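Local coordinates for trehalose synthase regulatory protein (Candida albicans, PDB 5HUS) that probably regulates the trehalose synthase complex, its C-terminal domain belonging to the trehalose-phosphatase family of the HAD superfamily, at residues L113-K116 with D117-N120; E135-P138 with G139-C142; A153-S156 with F157-R161; L165-M168 with G169-Q173. All blocks are in the same frame, centred on the assembly; numbering follows the deposited sequence.

Contact 1. Residues L113-K116 with D117-N120; sequences LADK and DELN
Asp115 caps the helix that starts at Lys116 by turning its carboxylate back over the first turn. Its CG stands anti to the backbone N (chi1 -178°), which carries OD2 to the amide of Glu118, 3.0 Å from Asp115 OD2 to Glu118 N. The N-H reaches the oxygen on its anti side, 17° out of the carboxylate plane. Glu118 answers in the opposite direction: with its chain extended beyond CG, OE1 takes a hydrogen from a water that in turn accepts from the backbone N of Asp115. The aliphatic part of Glu118 lies alongside the Asp115 side chain, with CG 3.7 Å from Asp115 CB. The two carboxylates are not in contact, and the amides at the helix start probably ease their mutual repulsion.

The Lys116 chain slants across Asn120, with Lys116 CG 4.0 Å from Asn120 ND2. Bent at its last two torsions, it leaves Lys116 NZ 3.6 Å from Asn120 OD1, while the backbone below is held firmly by the bond from Asn120 N to Lys116 O, 2.8 Å. Leu119 N in turn gives a straight bond of 2.9 Å to Asp115 O, in the carbonyl plane. Leu119 also sends CD1 back to Ala114 CB, 3.9 Å away, and its side chain continues on to Ala147. Polar cap, water-bridged return from Glu118 and the apolar pair Ala114-Leu119 together make a helix N-terminus with a hydrophobic staple and a water-mediated variant of the capping box.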
loop_
_atom_site.group_PDB
_atom_site.type_symbol
_atom_site.label_atom_id
_atom_site.label_comp_id
_atom_site.label_asym_id
_atom_site.label_seq_id
_atom_site.Cartn_x
_atom_site.Cartn_y
_atom_site.Cartn_z
ATOM N N LEU A 113 -4.606 -6.575 10.881
ATOM C CA LEU A 113 -5.720 -5.662 10.701
ATOM C C LEU A 113 -6.894 -6.426 10.096
ATOM O O LEU A 113 -8.057 -6.165 10.418
ATOM C CB LEU A 113 -5.300 -4.486 9.818
ATOM C CG LEU A 113 -6.211 -3.268 9.713
ATOM C CD1 LEU A 113 -6.690 -2.797 11.080
ATOM C CD2 LEU A 113 -5.466 -2.150 8.990
ATOM N N ALA A 114 -6.578 -7.375 9.214
ATOM C CA ALA A 114 -7.564 -8.318 8.708
ATOM C C ALA A 114 -8.125 -9.118 9.879
ATOM O O ALA A 114 -7.385 -9.496 10.788
ATOM C CB ALA A 114 -6.941 -9.248 7.667
ATOM N N ASP A 115 -9.435 -9.344 9.867
ATOM C CA ASP A 115 -10.075 -10.189 10.867
ATOM C C ASP A 115 -10.028 -11.646 10.431
ATOM O O ASP A 115 -10.489 -11.980 9.344
ATOM C CB ASP A 115 -11.528 -9.759 11.088
ATOM C CG ASP A 115 -12.203 -10.572 12.154
ATOM O OD1 ASP A 115 -11.955 -10.290 13.345
ATOM O OD2 ASP A 115 -12.956 -11.506 11.803
ATOM N N LYS A 116 -9.475 -12.517 11.272
ATOM C CA LYS A 116 -9.257 -13.898 10.867
ATOM C C LYS A 116 -10.571 -14.641 10.632
ATOM O O LYS A 116 -10.639 -15.507 9.760
ATOM C CB LYS A 116 -8.411 -14.644 11.897
ATOM C CG LYS A 116 -7.858 -15.960 11.363
ATOM C CD LYS A 116 -6.915 -16.634 12.343
ATOM C CE LYS A 116 -5.845 -17.432 11.609
ATOM N NZ LYS A 116 -6.403 -18.218 10.471
ATOM N N ASP A 117 -11.609 -14.304 11.397
ATOM C CA ASP A 117 -12.918 -14.922 11.188
ATOM C C ASP A 117 -13.498 -14.520 9.832
ATOM O O ASP A 117 -14.106 -15.337 9.140
ATOM C CB ASP A 117 -13.892 -14.551 12.313
ATOM C CG ASP A 117 -13.660 -15.361 13.579
ATOM O OD1 ASP A 117 -13.028 -16.437 13.499
ATOM O OD2 ASP A 117 -14.119 -14.926 14.655
ATOM N N GLU A 118 -13.304 -13.264 9.449
ATOM C CA GLU A 118 -13.678 -12.826 8.107
ATOM C C GLU A 118 -12.903 -13.599 7.044
ATOM O O GLU A 118 -13.481 -14.086 6.070
ATOM C CB GLU A 118 -13.441 -11.322 7.944
ATOM C CG GLU A 118 -14.383 -10.449 8.777
ATOM C CD GLU A 118 -14.214 -8.969 8.499
ATOM O OE1 GLU A 118 -13.448 -8.611 7.579
ATOM O OE2 GLU A 118 -14.842 -8.155 9.207
ATOM N N LEU A 119 -11.590 -13.711 7.229
ATOM C CA LEU A 119 -10.749 -14.458 6.297
ATOM C C LEU A 119 -11.184 -15.911 6.172
ATOM O O LEU A 119 -11.344 -16.425 5.065
ATOM C CB LEU A 119 -9.282 -14.407 6.727
ATOM C CG LEU A 119 -8.639 -13.020 6.753
ATOM C CD1 LEU A 119 -7.165 -13.142 7.091
ATOM C CD2 LEU A 119 -8.833 -12.314 5.419
ATOM N N ASN A 120 -11.362 -16.575 7.310
ATOM C CA ASN A 120 -11.799 -17.968 7.311
ATOM C C ASN A 120 -13.130 -18.157 6.595
ATOM O O ASN A 120 -13.352 -19.182 5.945
ATOM C CB ASN A 120 -11.911 -18.500 8.742
ATOM C CG ASN A 120 -10.561 -18.690 9.401
ATOM O OD1 ASN A 120 -9.529 -18.717 8.732
ATOM N ND2 ASN A 120 -10.566 -18.839 10.721
HETATM O O HOH W 1 -10.855 -8.374 7.446
#

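Contact 2. Residues E135-P138 with G139-C142; sequences ERLP and GSFC
Leu137 O is gripped twice by Ser140, once by its side chain and once by its backbone. The hydroxyl makes the shorter bond, 2.6 Å from Ser140 OG to Leu137 O, and approaches in the carbonyl plane; the amide bond from Ser140 N to Leu137 O is 3.1 Å, with the donor tilted 19° from that plane. One carbonyl thus satisfies both donors of a single residue and fixes the rotation of the serine, whose OG sits between its own backbone N and carbonyl carbon (chi1 70°).

The same two residues also meet through carbon. Leu137 turns its CG anti to the backbone N, and the branch ending in CD2 comes alongside the serine, 3.9 Å from Leu137 CD2 to Ser140 CB. Leu137 CB itself is 3.7 Å from Ser140 OG, leaving the buried hydroxyl between the acceptor carbonyl and an apolar flank.

The chain reverses between these two residues in a type II beta turn, with Pro138 and Gly139 at its corners. Pro138 supplies the fixed negative phi of the first corner; Gly139, at phi 99°, takes the second, where a CB would clash with Pro138 O.

The turn joins the end of helix 116-136 to strand 141-144. Leu137 and Ser140 both rest on Phe151 of strand 149-152, Ser140 also touches Val134 of the preceding helix, and Leu137 reaches over to Arg163 and Thr167 of helix 161-179, so that the bend fits between the two long helices and the sheet.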
loop_
_atom_site.group_PDB
_atom_site.type_symbol
_atom_site.label_atom_id
_atom_site.label_comp_id
_atom_site.label_asym_id
_atom_site.label_seq_id
_atom_site.Cartn_x
_atom_site.Cartn_y
_atom_site.Cartn_z
ATOM N N GLU A 135 -10.589 -21.965 -14.964
ATOM C CA GLU A 135 -10.910 -23.147 -15.760
ATOM C C GLU A 135 -11.491 -22.784 -17.123
ATOM O O GLU A 135 -11.184 -23.426 -18.125
ATOM C CB GLU A 135 -11.895 -24.048 -15.011
ATOM C CG GLU A 135 -11.441 -24.446 -13.616
ATOM C CD GLU A 135 -12.499 -25.221 -12.849
ATOM O OE1 GLU A 135 -13.675 -24.793 -12.846
ATOM O OE2 GLU A 135 -12.152 -26.264 -12.253
ATOM N N ARG A 136 -12.319 -21.746 -17.159
ATOM C CA ARG A 136 -13.017 -21.372 -18.383
ATOM C C ARG A 136 -12.215 -20.382 -19.230
ATOM O O ARG A 136 -12.644 -20.003 -20.320
ATOM C CB ARG A 136 -14.396 -20.792 -18.045
ATOM C CG ARG A 136 -15.242 -21.719 -17.175
ATOM C CD ARG A 136 -16.597 -21.124 -16.830
ATOM N NE ARG A 136 -17.563 -21.284 -17.915
ATOM C CZ ARG A 136 -18.860 -21.003 -17.809
ATOM N NH1 ARG A 136 -19.354 -20.557 -16.662
ATOM N NH2 ARG A 136 -19.665 -21.184 -18.849
ATOM N N LEU A 137 -11.048 -19.980 -18.735
ATOM C CA LEU A 137 -10.187 -19.045 -19.456
ATOM C C LEU A 137 -8.735 -19.524 -19.456
ATOM O O LEU A 137 -7.939 -19.115 -18.607
ATOM C CB LEU A 137 -10.283 -17.641 -18.845
ATOM C CG LEU A 137 -9.538 -16.493 -19.538
ATOM C CD1 LEU A 137 -10.155 -16.164 -20.887
ATOM C CD2 LEU A 137 -9.505 -15.254 -18.653
ATOM N N PRO A 138 -8.385 -20.399 -20.412
ATOM C CA PRO A 138 -7.040 -20.986 -20.466
ATOM C C PRO A 138 -5.948 -19.925 -20.560
ATOM O O PRO A 138 -6.099 -18.934 -21.279
ATOM C CB PRO A 138 -7.079 -21.853 -21.734
ATOM C CG PRO A 138 -8.238 -21.342 -22.524
ATOM C CD PRO A 138 -9.233 -20.857 -21.524
ATOM N N GLY A 139 -4.865 -20.133 -19.819
ATOM C CA GLY A 139 -3.780 -19.174 -19.771
ATOM C C GLY A 139 -3.855 -18.292 -18.535
ATOM O O GLY A 139 -2.861 -17.689 -18.128
ATOM N N SER A 140 -5.038 -18.212 -17.937
ATOM C CA SER A 140 -5.201 -17.401 -16.736
ATOM C C SER A 140 -4.847 -18.225 -15.507
ATOM O O SER A 140 -4.772 -19.451 -15.578
ATOM C CB SER A 140 -6.629 -16.858 -16.630
ATOM O OG SER A 140 -7.564 -17.883 -16.351
ATOM N N PHE A 141 -4.612 -17.554 -14.383
ATOM C CA PHE A 141 -4.325 -18.271 -13.150
ATOM C C PHE A 141 -4.731 -17.485 -11.912
ATOM O O PHE A 141 -4.957 -16.277 -11.966
ATOM C CB PHE A 141 -2.839 -18.657 -13.066
ATOM C CG PHE A 141 -1.875 -17.555 -13.436
ATOM C CD1 PHE A 141 -1.478 -17.376 -14.755
ATOM C CD2 PHE A 141 -1.317 -16.739 -12.458
ATOM C CE1 PHE A 141 -0.574 -16.382 -15.100
ATOM C CE2 PHE A 141 -0.403 -15.748 -12.793
ATOM C CZ PHE A 141 -0.036 -15.564 -14.120
ATOM N N CYS A 142 -4.839 -18.206 -10.801
ATOM C CA CYS A 142 -5.274 -17.641 -9.534
ATOM C C CYS A 142 -4.114 -17.569 -8.549
ATOM O O CYS A 142 -3.398 -18.547 -8.358
ATOM C CB CYS A 142 -6.413 -18.477 -8.944
ATOM S SG CYS A 142 -6.908 -17.989 -7.279
#

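Contact 3. Residues A153-S156 with F157-R161; sequences AGKS and FSEDR
Lys155 O draws three donors from the residues that follow it. Glu159 N arrives nearly end-on at 3.0 Å from Lys155 O and makes the regular helical bond. Ser158 brings two more: its OG lies 2.9 Å from Lys155 O and is tilted 25° from the carbonyl plane, while Ser158 N stands well above that plane, at 3.1 Å from the same oxygen and away from a lone pair. The hydroxyl reaches the oxygen because it is tucked between the backbone N and carbonyl carbon of its own residue (chi1 52°).

A second carbonyl, Ala153 O, is gripped by Ser156 through both OG, at 2.7 Å, and N, from the same face; the hydroxyl is also bonded to Ser164 OG. This is the closure of a type II' beta turn, Ala153 to Ser156, with Gly154 at the first corner in positive phi, and it leads directly from strand 149-152 into the short helix 156-159. Phe157 N gives a weak bond to Gly154 O, and Asp160 N ends the helix on Ser156 O, 3.0 Å away.

Phe157 CB packs on Ala153 CB at 3.9 Å, and one face of its ring carries Arg161 CG, offset toward the rim. Lys155, fully extended, slants over the bent chain of Glu159 in a long salt bridge, 3.9 Å from Lys155 NZ to Glu159 OE2. Asp160 is the N-cap of helix 161-179, its OD1 making weak bonds to Glu162 N and Arg163 N.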
loop_
_atom_site.group_PDB
_atom_site.type_symbol
_atom_site.label_atom_id
_atom_site.label_comp_id
_atom_site.label_asym_id
_atom_site.label_seq_id
_atom_site.Cartn_x
_atom_site.Cartn_y
_atom_site.Cartn_z
ATOM N N ALA A 153 -4.759 -12.545 -15.825
ATOM C CA ALA A 153 -5.106 -12.890 -17.199
ATOM C C ALA A 153 -4.055 -13.819 -17.796
ATOM O O ALA A 153 -4.378 -14.716 -18.572
ATOM C CB ALA A 153 -5.248 -11.636 -18.043
ATOM N N GLY A 154 -2.798 -13.599 -17.422
ATOM C CA GLY A 154 -1.704 -14.414 -17.914
ATOM C C GLY A 154 -1.681 -14.438 -19.430
ATOM O O GLY A 154 -1.808 -13.398 -20.075
ATOM N N LYS A 155 -1.560 -15.636 -19.991
ATOM C CA LYS A 155 -1.427 -15.801 -21.434
ATOM C C LYS A 155 -2.746 -15.583 -22.171
ATOM O O LYS A 155 -2.751 -15.361 -23.382
ATOM C CB LYS A 155 -0.871 -17.191 -21.759
ATOM C CG LYS A 155 -0.337 -17.329 -23.183
ATOM C CD LYS A 155 0.057 -18.765 -23.494
ATOM C CE LYS A 155 0.303 -18.957 -24.986
ATOM N NZ LYS A 155 0.265 -20.393 -25.374
ATOM N N SER A 156 -3.862 -15.638 -21.449
ATOM C CA SER A 156 -5.168 -15.434 -22.077
ATOM C C SER A 156 -5.258 -14.034 -22.672
ATOM O O SER A 156 -6.005 -13.801 -23.624
ATOM C CB SER A 156 -6.303 -15.653 -21.072
ATOM O OG SER A 156 -6.472 -14.526 -20.227
ATOM N N PHE A 157 -4.480 -13.113 -22.110
ATOM C CA PHE A 157 -4.486 -11.715 -22.530
ATOM C C PHE A 157 -3.892 -11.549 -23.923
ATOM O O PHE A 157 -4.301 -10.667 -24.678
ATOM C CB PHE A 157 -3.712 -10.858 -21.529
ATOM C CG PHE A 157 -3.975 -9.386 -21.653
ATOM C CD1 PHE A 157 -5.156 -8.839 -21.176
ATOM C CD2 PHE A 157 -3.035 -8.544 -22.227
ATOM C CE1 PHE A 157 -5.400 -7.480 -21.280
ATOM C CE2 PHE A 157 -3.274 -7.183 -22.332
ATOM C CZ PHE A 157 -4.457 -6.652 -21.858
ATOM N N SER A 158 -2.916 -12.388 -24.254
ATOM C CA SER A 158 -2.289 -12.331 -25.569
ATOM C C SER A 158 -3.049 -13.209 -26.564
ATOM O O SER A 158 -3.150 -12.878 -27.745
ATOM C CB SER A 158 -0.816 -12.749 -25.482
ATOM O OG SER A 158 -0.669 -13.998 -24.829
ATOM N N GLU A 159 -3.593 -14.321 -26.080
ATOM C CA GLU A 159 -4.377 -15.223 -26.920
ATOM C C GLU A 159 -5.641 -14.549 -27.455
ATOM O O GLU A 159 -6.045 -14.786 -28.595
ATOM C CB GLU A 159 -4.739 -16.491 -26.143
ATOM C CG GLU A 159 -3.572 -17.450 -25.961
ATOM C CD GLU A 159 -3.064 -18.002 -27.281
ATOM O OE1 GLU A 159 -3.881 -18.555 -28.047
ATOM O OE2 GLU A 159 -1.852 -17.875 -27.555
ATOM N N ASP A 160 -6.260 -13.714 -26.626
ATOM C CA ASP A 160 -7.408 -12.911 -27.040
ATOM C C ASP A 160 -7.671 -11.851 -25.975
ATOM O O ASP A 160 -8.333 -12.120 -24.975
ATOM C CB ASP A 160 -8.650 -13.779 -27.258
ATOM C CG ASP A 160 -9.794 -13.020 -27.934
ATOM O OD1 ASP A 160 -9.798 -11.772 -27.912
ATOM O OD2 ASP A 160 -10.700 -13.681 -28.486
ATOM N N ARG A 161 -7.148 -10.649 -26.194
ATOM C CA ARG A 161 -7.244 -9.585 -25.203
ATOM C C ARG A 161 -8.698 -9.227 -24.899
ATOM O O ARG A 161 -9.048 -8.933 -23.754
ATOM C CB ARG A 161 -6.480 -8.349 -25.678
ATOM C CG ARG A 161 -6.441 -7.217 -24.668
ATOM C CD ARG A 161 -5.570 -6.077 -25.162
ATOM N NE ARG A 161 -5.840 -5.780 -26.564
ATOM C CZ ARG A 161 -6.840 -5.016 -26.987
ATOM N NH1 ARG A 161 -7.675 -4.464 -26.113
ATOM N NH2 ARG A 161 -7.008 -4.804 -28.285
#

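Contact 4. Residues L165-M168 with G169-Q173; sequences LDTM and GETIQ
Thr171 curls its hydroxyl back toward Thr167, one turn earlier on the same helix, while the methyl CG2 of Thr167 flanks it, 4.2 Å from Thr171 OG1. The hydroxyl stands beside its own backbone N (chi1 -60°), which places Thr171 OG1 2.8 Å from Thr167 O. Thr171 N meets the same oxygen at 2.9 Å, and the two donors come from opposite faces of the carbonyl plane. Thr167 has its own hydroxyl bonded to Arg163 O, a further turn back.

Glu170 turns the other way. Its CB rests 3.3 Å from Asp166 O. With CG anti to the backbone N and the chain folded at chi2 (-82°), Glu170 OE1 comes to lie 4.0 Å from Thr167 O, where it forms a salt bridge with Lys133 of helix 116-136. Ile172 lays CG1 over Met168 O at 3.3 Å, and Met168 bends at chi3, its CE meeting Ala153. Those two apolar chains both touch Val193 and Leu188 on the four-stranded antiparallel sheet. Gly169 completes the turn with N-H to Leu165 O.

Both threonine hydroxyls are thus bonded to carbonyls of their own helix, which probably meets the polar need of the buried Thr171, while Glu170 ties the helix to 116-136 by charge.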
loop_
_atom_site.group_PDB
_atom_site.type_symbol
_atom_site.label_atom_id
_atom_site.label_comp_id
_atom_site.label_asym_id
_atom_site.label_seq_id
_atom_site.Cartn_x
_atom_site.Cartn_y
_atom_site.Cartn_z
ATOM N N LEU A 165 -10.313 -9.467 -21.195
ATOM C CA LEU A 165 -10.906 -8.301 -20.541
ATOM C C LEU A 165 -12.383 -8.509 -20.233
ATOM O O LEU A 165 -12.876 -8.080 -19.185
ATOM C CB LEU A 165 -10.735 -7.052 -21.408
ATOM C CG LEU A 165 -9.326 -6.469 -21.500
ATOM C CD1 LEU A 165 -9.278 -5.396 -22.570
ATOM C CD2 LEU A 165 -8.896 -5.906 -20.154
ATOM N N ASP A 166 -13.086 -9.158 -21.158
ATOM C CA ASP A 166 -14.497 -9.465 -20.971
ATOM C C ASP A 166 -14.687 -10.370 -19.759
ATOM O O ASP A 166 -15.548 -10.120 -18.913
ATOM C CB ASP A 166 -15.076 -10.125 -22.227
ATOM C CG ASP A 166 -15.331 -9.130 -23.350
ATOM O OD1 ASP A 166 -14.830 -7.988 -23.269
ATOM O OD2 ASP A 166 -16.026 -9.496 -24.322
ATOM N N THR A 167 -13.869 -11.417 -19.675
ATOM C CA THR A 167 -13.959 -12.371 -18.576
ATOM C C THR A 167 -13.608 -11.717 -17.242
ATOM O O THR A 167 -14.256 -11.978 -16.226
ATOM C CB THR A 167 -13.047 -13.587 -18.810
ATOM O OG1 THR A 167 -13.472 -14.276 -19.991
ATOM C CG2 THR A 167 -13.111 -14.546 -17.631
ATOM N N MET A 168 -12.596 -10.855 -17.244
ATOM C CA MET A 168 -12.198 -10.163 -16.020
ATOM C C MET A 168 -13.279 -9.180 -15.568
ATOM O O MET A 168 -13.573 -9.079 -14.378
ATOM C CB MET A 168 -10.855 -9.448 -16.212
ATOM C CG MET A 168 -9.668 -10.412 -16.270
ATOM S SD MET A 168 -8.048 -9.630 -16.111
ATOM C CE MET A 168 -7.908 -8.792 -17.691
ATOM N N GLY A 169 -13.881 -8.466 -16.514
ATOM C CA GLY A 169 -14.960 -7.544 -16.189
ATOM C C GLY A 169 -16.172 -8.286 -15.655
ATOM O O GLY A 169 -16.850 -7.820 -14.733
ATOM N N GLU A 170 -16.438 -9.454 -16.232
ATOM C CA GLU A 170 -17.536 -10.306 -15.791
ATOM C C GLU A 170 -17.297 -10.773 -14.357
ATOM O O GLU A 170 -18.213 -10.799 -13.531
ATOM C CB GLU A 170 -17.677 -11.503 -16.737
ATOM C CG GLU A 170 -18.914 -12.343 -16.531
ATOM C CD GLU A 170 -18.764 -13.354 -15.411
ATOM O OE1 GLU A 170 -17.663 -13.932 -15.269
ATOM O OE2 GLU A 170 -19.749 -13.564 -14.669
ATOM N N THR A 171 -16.048 -11.132 -14.079
ATOM C CA THR A 171 -15.633 -11.618 -12.771
ATOM C C THR A 171 -15.732 -10.533 -11.706
ATOM O O THR A 171 -16.153 -10.791 -10.575
ATOM C CB THR A 171 -14.193 -12.161 -12.831
ATOM O OG1 THR A 171 -14.139 -13.247 -13.766
ATOM C CG2 THR A 171 -13.740 -12.652 -11.465
ATOM N N ILE A 172 -15.348 -9.314 -12.072
ATOM C CA ILE A 172 -15.505 -8.168 -11.184
ATOM C C ILE A 172 -16.969 -7.970 -10.772
ATOM O O ILE A 172 -17.267 -7.761 -9.592
ATOM C CB ILE A 172 -14.972 -6.886 -11.845
ATOM C CG1 ILE A 172 -13.441 -6.923 -11.886
ATOM C CG2 ILE A 172 -15.451 -5.658 -11.091
ATOM C CD1 ILE A 172 -12.829 -5.797 -12.671
ATOM N N GLN A 173 -17.883 -8.050 -11.737
ATOM C CA GLN A 173 -19.308 -7.893 -11.438
ATOM C C GLN A 173 -19.809 -9.015 -10.536
ATOM O O GLN A 173 -20.550 -8.769 -9.582
ATOM C CB GLN A 173 -20.138 -7.847 -12.726
ATOM C CG GLN A 173 -21.643 -7.768 -12.474
ATOM C CD GLN A 173 -22.434 -7.437 -13.725
ATOM O OE1 GLN A 173 -21.866 -7.255 -14.805
ATOM N NE2 GLN A 173 -23.754 -7.353 -13.585
#

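Overall arrangement
The four contacts follow one another along the chain. Contact 1 opens helix 116-136 and contact 2 closes it, their centres about 27 Å apart. Contact 3 comes after the hairpin of strands 141-144 and 149-152, and contact 4 lies within helix 161-179. Contacts 2, 3 and 4 form one cluster, centres about 9 to 13 Å apart: Gly139 O and Lys155 N lie 3.1 Å apart in a probable hydrogen bond, and Phe157 CE1 packs 4.0 Å from Leu165 CD2. They bound the end of a lobe of four-stranded antiparallel sheet and two long helices, consistent with the cap domain of HAD-family phosphatases; contact 1 lies nearer the mixed-sheet core, at the entry to this lobe.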